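Local atomic coordinates of phosphoenolpyruvate-protein phosphotransferase (PDB entry 3CI6), a protein that probably transfers the phosphoryl group of phosphoenolpyruvate to a protein histidine in a phosphotransferase system for sugar transport, represented here by its GAF domain. Residues V73-Q76 / L77-L81; V82-V85 / G86-E90. All coordinates share one frame; numbering follows the deposited sequence.

Contact 1 of 2, residues V73-Q76 / L77-L81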
ATOM      1  N   VAL B  73      13.608  -0.520 -21.997  1.00 10.09           N
ATOM      2  CA  VAL B  73      13.822   0.922 -21.943  1.00  9.56           C
ATOM      3  C   VAL B  73      14.257   1.301 -20.534  1.00  9.19           C
ATOM      4  O   VAL B  73      13.624   0.895 -19.554  1.00  8.17           O
ATOM      5  CB  VAL B  73      12.520   1.665 -22.275  1.00 10.33           C
ATOM      6  CG1 VAL B  73      12.607   3.175 -21.831  1.00 14.15           C
ATOM      7  CG2 VAL B  73      12.200   1.485 -23.752  1.00 14.01           C
ATOM      8  N   SER B  74      15.358   2.038 -20.440  1.00  9.91           N
ATOM      9  CA  SER B  74      15.851   2.459 -19.146  1.00 10.83           C
ATOM     10  C   SER B  74      16.234   3.912 -19.145  1.00 10.99           C
ATOM     11  O   SER B  74      16.415   4.538 -20.203  1.00 11.07           O
ATOM     12  CB  SER B  74      17.005   1.633 -18.688  1.00 11.67           C
ATOM     13  OG  SER B  74      18.097   1.820 -19.557  1.00 13.34           O
ATOM     14  N   LEU B  75      16.330   4.437 -17.941  1.00 10.89           N
ATOM     15  CA  LEU B  75      16.668   5.822 -17.683  1.00 10.47           C
ATOM     16  C   LEU B  75      17.746   5.903 -16.629  1.00 10.47           C
ATOM     17  O   LEU B  75      17.721   5.151 -15.658  1.00  9.42           O
ATOM     18  CB  LEU B  75      15.442   6.589 -17.167  1.00 11.28           C
ATOM     19  CG  LEU B  75      14.232   6.641 -18.104  1.00 14.56           C
ATOM     20  CD1 LEU B  75      12.917   7.008 -17.453  1.00 18.27           C
ATOM     21  CD2 LEU B  75      14.570   7.628 -19.226  1.00 18.46           C
ATOM     22  N   GLN B  76      18.688   6.834 -16.773  1.00 10.71           N
ATOM     23  CA  GLN B  76      19.640   7.006 -15.694  1.00 12.42           C
ATOM     24  C   GLN B  76      18.960   7.652 -14.486  1.00 12.32           C
ATOM     25  O   GLN B  76      17.883   8.227 -14.584  1.00 10.85           O
ATOM     26  CB  GLN B  76      20.822   7.851 -16.123  1.00 13.65           C
ATOM     27  CG  GLN B  76      21.610   7.231 -17.273  1.00 16.95           C
ATOM     28  CD  GLN B  76      22.227   5.887 -16.902  1.00 21.07           C
ATOM     29  OE1 GLN B  76      23.120   5.807 -16.048  1.00 26.80           O
ATOM     30  NE2 GLN B  76      21.758   4.825 -17.554  1.00 24.02           N
ATOM     31  N   LEU B  77      19.594   7.534 -13.331  1.00 12.84           N
ATOM     32  CA  LEU B  77      18.972   7.912 -12.075  1.00 14.05           C
ATOM     33  C   LEU B  77      18.660   9.410 -11.969  1.00 14.51           C
ATOM     34  O   LEU B  77      17.715   9.786 -11.311  1.00 14.84           O
ATOM     35  CB  LEU B  77      19.825   7.439 -10.901  1.00 14.94           C
ATOM     36  CG  LEU B  77      19.857   5.918 -10.747  1.00 16.76           C
ATOM     37  CD1 LEU B  77      20.649   5.595  -9.509  1.00 19.93           C
ATOM     38  CD2 LEU B  77      18.469   5.282 -10.653  1.00 16.77           C
ATOM     39  N   SER B  78      19.421  10.239 -12.657  1.00 14.96           N
ATOM     40  CA  SER B  78      19.170  11.683 -12.640  1.00 15.94           C
ATOM     41  C   SER B  78      18.498  12.173 -13.907  1.00 15.90           C
ATOM     42  O   SER B  78      18.478  13.377 -14.174  1.00 16.18           O
ATOM     43  CB  SER B  78      20.498  12.417 -12.452  1.00 16.35           C
ATOM     44  OG  SER B  78      21.399  12.125 -13.512  1.00 20.37           O
ATOM     45  N   GLU B  79      17.927  11.259 -14.694  1.00 14.56           N
ATOM     46  CA  GLU B  79      17.528  11.582 -16.057  1.00 14.66           C
ATOM     47  C   GLU B  79      16.084  12.009 -16.157  1.00 14.65           C
ATOM     48  O   GLU B  79      15.173  11.212 -15.889  1.00 14.01           O
ATOM     49  CB  GLU B  79      17.780  10.387 -16.987  1.00 14.64           C
ATOM     50  CG  GLU B  79      17.465  10.671 -18.430  1.00 14.93           C
ATOM     51  CD  GLU B  79      17.916   9.576 -19.388  1.00 16.94           C
ATOM     52  OE1 GLU B  79      18.475   8.554 -18.951  1.00 14.35           O
ATOM     53  OE2 GLU B  79      17.769   9.779 -20.622  1.00 19.22           O
ATOM     54  N   GLY B  80      15.885  13.261 -16.588  1.00 14.68           N
ATOM     55  CA  GLY B  80      14.573  13.712 -16.982  1.00 13.55           C
ATOM     56  C   GLY B  80      13.560  13.797 -15.845  1.00 12.41           C
ATOM     57  O   GLY B  80      13.920  13.852 -14.667  1.00 11.58           O
ATOM     58  N   LEU B  81      12.289  13.873 -16.215  1.00 11.83           N
ATOM     59  CA  LEU B  81      11.233  13.976 -15.196  1.00 11.15           C
ATOM     60  C   LEU B  81      11.124  12.751 -14.300  1.00 10.71           C
ATOM     61  O   LEU B  81      10.853  12.895 -13.096  1.00  9.98           O
ATOM     62  CB  LEU B  81       9.875  14.304 -15.822  1.00 11.03           C
ATOM     63  CG  LEU B  81       9.758  15.668 -16.484  1.00 13.91           C
ATOM     64  CD1 LEU B  81       8.515  15.723 -17.388  1.00 15.44           C
ATOM     65  CD2 LEU B  81       9.781  16.751 -15.355  1.00 15.81           C
TER
HETATM   66  O   HOH W   1      22.310   6.146 -13.358  1.00 27.15           O
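E79 swings CG opposite its own amide nitrogen (chi1 -177°) and stays extended from there, which carries the carboxylate back to the main chain of Q76. This is a local contact round a type I beta turn, Q76 to E79, which leads from strand 74-76, an outermost strand of this chain's GAF-domain sheet, towards helix 80-88. The turn closes with a backbone bond, E79 N to Q76 O, 3.0 Å. The E79 carboxylate adds a second link in the reverse direction. Q76 N donates to E79 OE1 over 2.8 Å, nearly straight at 167°, and uses the anti lone pair of that oxygen. Q76 and E79 are thus joined twice, once through backbone alone and once through a side chain.

The buried side chain of L75 crosses that of E79 at about a right angle. Its CD2 lies 3.9 Å from E79 CD, so a methyl group packs on the carboxylate carbon. L75 also touches V82 of the helix and Y48 of strand 44-51. A glycerol, probably from the crystallisation liquor, is hydrogen-bonded to E79 OE1 as well. That oxygen therefore has two partners.

The Q76 side chain bends at chi2 (-62°). Its amide connects to the next residue through one water, which donates to Q76 OE1 at 2.8 Å and accepts from L77 N at 3.1 Å.

Contact 2 of 2, residues V82-V85 / G86-E90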
ATOM      1  N   VAL B  82      11.327  11.541 -14.838  1.00 10.98           N
ATOM      2  CA  VAL B  82      11.299  10.357 -13.991  1.00  9.92           C
ATOM      3  C   VAL B  82      12.428  10.421 -12.956  1.00  9.89           C
ATOM      4  O   VAL B  82      12.227  10.164 -11.745  1.00  8.73           O
ATOM      5  CB  VAL B  82      11.375   9.038 -14.831  1.00 10.31           C
ATOM      6  CG1 VAL B  82      11.616   7.830 -13.956  1.00 11.75           C
ATOM      7  CG2 VAL B  82      10.121   8.892 -15.745  1.00 13.70           C
ATOM      8  N   GLY B  83      13.628  10.782 -13.416  1.00  9.29           N
ATOM      9  CA  GLY B  83      14.741  10.945 -12.478  1.00  8.82           C
ATOM     10  C   GLY B  83      14.430  11.984 -11.419  1.00  8.19           C
ATOM     11  O   GLY B  83      14.807  11.819 -10.250  1.00  7.35           O
ATOM     12  N   LEU B  84      13.744  13.064 -11.807  1.00  8.79           N
ATOM     13  CA  LEU B  84      13.475  14.136 -10.868  1.00  8.75           C
ATOM     14  C   LEU B  84      12.502  13.699  -9.782  1.00  7.09           C
ATOM     15  O   LEU B  84      12.686  14.042  -8.614  1.00  7.30           O
ATOM     16  CB  LEU B  84      12.919  15.359 -11.590  1.00  9.78           C
ATOM     17  CG  LEU B  84      12.749  16.631 -10.768  1.00 11.17           C
ATOM     18  CD1 LEU B  84      14.079  17.187 -10.310  1.00 15.19           C
ATOM     19  CD2 LEU B  84      11.998  17.699 -11.564  1.00 14.42           C
ATOM     20  N   VAL B  85      11.500  12.915 -10.162  1.00  7.12           N
ATOM     21  CA  VAL B  85      10.544  12.375  -9.205  1.00  6.30           C
ATOM     22  C   VAL B  85      11.311  11.548  -8.173  1.00  6.40           C
ATOM     23  O   VAL B  85      11.088  11.645  -6.962  1.00  7.22           O
ATOM     24  CB  VAL B  85       9.473  11.503  -9.858  1.00  6.24           C
ATOM     25  CG1 VAL B  85       8.635  10.774  -8.833  1.00  6.76           C
ATOM     26  CG2 VAL B  85       8.544  12.352 -10.788  1.00  6.83           C
ATOM     27  N   GLY B  86      12.236  10.725  -8.645  1.00  6.68           N
ATOM     28  CA  GLY B  86      13.036   9.896  -7.759  1.00  7.15           C
ATOM     29  C   GLY B  86      13.992  10.670  -6.899  1.00  7.55           C
ATOM     30  O   GLY B  86      14.198  10.332  -5.710  1.00  9.91           O
ATOM     31  N   GLN B  87      14.620  11.711  -7.452  1.00  8.40           N
ATOM     32  CA  GLN B  87      15.566  12.536  -6.684  1.00  9.93           C
ATOM     33  C   GLN B  87      14.882  13.405  -5.601  1.00  8.44           C
ATOM     34  O   GLN B  87      15.350  13.486  -4.448  1.00 10.17           O
ATOM     35  CB  GLN B  87      16.332  13.473  -7.627  1.00 10.86           C
ATOM     36  CG  GLN B  87      17.341  12.869  -8.548  1.00 15.49           C
ATOM     37  CD  GLN B  87      17.912  13.926  -9.556  1.00 16.84           C
ATOM     38  OE1 GLN B  87      17.164  14.713 -10.193  1.00 25.33           O
ATOM     39  NE2 GLN B  87      19.205  13.945  -9.680  1.00 22.55           N
ATOM     40  N   ARG B  88      13.773  14.031  -5.984  1.00  7.82           N
ATOM     41  CA  ARG B  88      13.020  14.855  -5.081  1.00  7.49           C
ATOM     42  C   ARG B  88      12.126  14.070  -4.140  1.00  6.93           C
ATOM     43  O   ARG B  88      11.669  14.620  -3.129  1.00  8.65           O
ATOM     44  CB  ARG B  88      12.210  15.858  -5.856  1.00  8.55           C
ATOM     45  CG  ARG B  88      13.087  16.890  -6.545  1.00  9.37           C
ATOM     46  CD  ARG B  88      12.286  18.120  -7.015  1.00  9.79           C
ATOM     47  NE  ARG B  88      11.790  18.834  -5.869  1.00  9.50           N
ATOM     48  CZ  ARG B  88      12.481  19.655  -5.123  1.00 11.17           C
ATOM     49  NH1 ARG B  88      13.697  20.056  -5.448  1.00 11.65           N
ATOM     50  NH2 ARG B  88      11.891  20.115  -4.026  1.00 14.12           N
ATOM     51  N   GLU B  89      11.830  12.815  -4.473  1.00  6.25           N
ATOM     52  CA  GLU B  89      10.941  11.986  -3.648  1.00  6.78           C
ATOM     53  C   GLU B  89       9.579  12.649  -3.460  1.00  7.79           C
ATOM     54  O   GLU B  89       9.001  12.597  -2.362  1.00  8.60           O
ATOM     55  CB  GLU B  89      11.591  11.656  -2.289  1.00  6.99           C
ATOM     56  CG  GLU B  89      12.986  11.071  -2.456  1.00  7.27           C
ATOM     57  CD  GLU B  89      13.701  10.752  -1.155  1.00  7.18           C
ATOM     58  OE1 GLU B  89      13.127  10.925  -0.056  1.00  9.81           O
ATOM     59  OE2 GLU B  89      14.873  10.315  -1.273  1.00 11.16           O
ATOM     60  N   GLU B  90       9.101  13.300  -4.527  0.70  7.37           N
ATOM     61  CA  GLU B  90       7.863  14.107  -4.551  0.70  8.60           C
ATOM     62  C   GLU B  90       7.079  13.725  -5.814  0.70  5.99           C
ATOM     63  O   GLU B  90       7.670  13.415  -6.829  0.70  6.29           O
ATOM     64  CB  GLU B  90       8.162  15.644  -4.666  0.70  8.23           C
ATOM     65  CG  GLU B  90       8.789  16.336  -3.466  0.70 12.69           C
ATOM     66  CD  GLU B  90       9.393  17.686  -3.798  0.70 11.15           C
ATOM     67  OE1 GLU B  90       9.319  18.121  -4.961  0.70  8.42           O
ATOM     68  OE2 GLU B  90       9.953  18.302  -2.862  0.70 12.85           O
TER
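V82 O and G86 N, 3.2 Å apart, make the first of the i to i+4 backbone bonds that carry this contact. It covers the last turns of helix 80-88 in the GAF domain, a short helix packed against the antiparallel sheet. Two further bonds follow in step: Q87 N to G83 O, and R88 N to L84 O. The latter is 2.8 Å long. The last of the series, E89 N to V85 O, is weak, with an angle of 125° at the hydrogen. E89 has positive phi and is the first residue to leave the helical path.

Van der Waals contacts run along the helix surface. L84 and R88 lie side by side and point the same way, with L84 CD1 3.9 Å from R88 CD. The methylenes of R88 thus line the leucine branch. CG of Q87 comes close to the carbonyl of G83, 3.2 Å from G83 O. On the buried side, V85 CG1 is anti to the backbone N (chi1 171°) and meets the backbone beyond the helix, 3.5 Å from E90 O. V85 also packs on V131, F117 and P121, while V82 packs on V131 and V133. These valines seat the helix on strands 116-124 and 127-136.

The charged contact lies just past the helix end. E90 has two modelled conformers, and the pairing is described for one of them, so it is conditional on that conformer. In it, R88 bends at chi3 (66°) and grips the E90 carboxylate side-on, with one nitrogen to each oxygen. R88 NH2 reaches E90 OE2 at 2.9 Å. R88 NE forms the salt bridge with E90 OE1 at 2.7 Å, and this oxygen lies in the guanidinium plane.

From the N terminus, contact 1 comes first and contact 2 follows in series, with neither nested nor crossed. Contact 1 closes the turn by which the chain leaves strand 74-76, an outermost strand of the sheet within this chain. Contact 2 closes successive turns of helix 80-88 and its exit towards strand 92-94, the other outermost strand. The helix thus lies between these two strands along the chain. The centres of the contacts are 10 Å apart, and their side chains touch. L75 CD1 lies 3.7 Å from V82 CB, and S78 CB lies 3.4 Å from Q87 NE2. The strand end and the turn therefore both pack on the helix that follows.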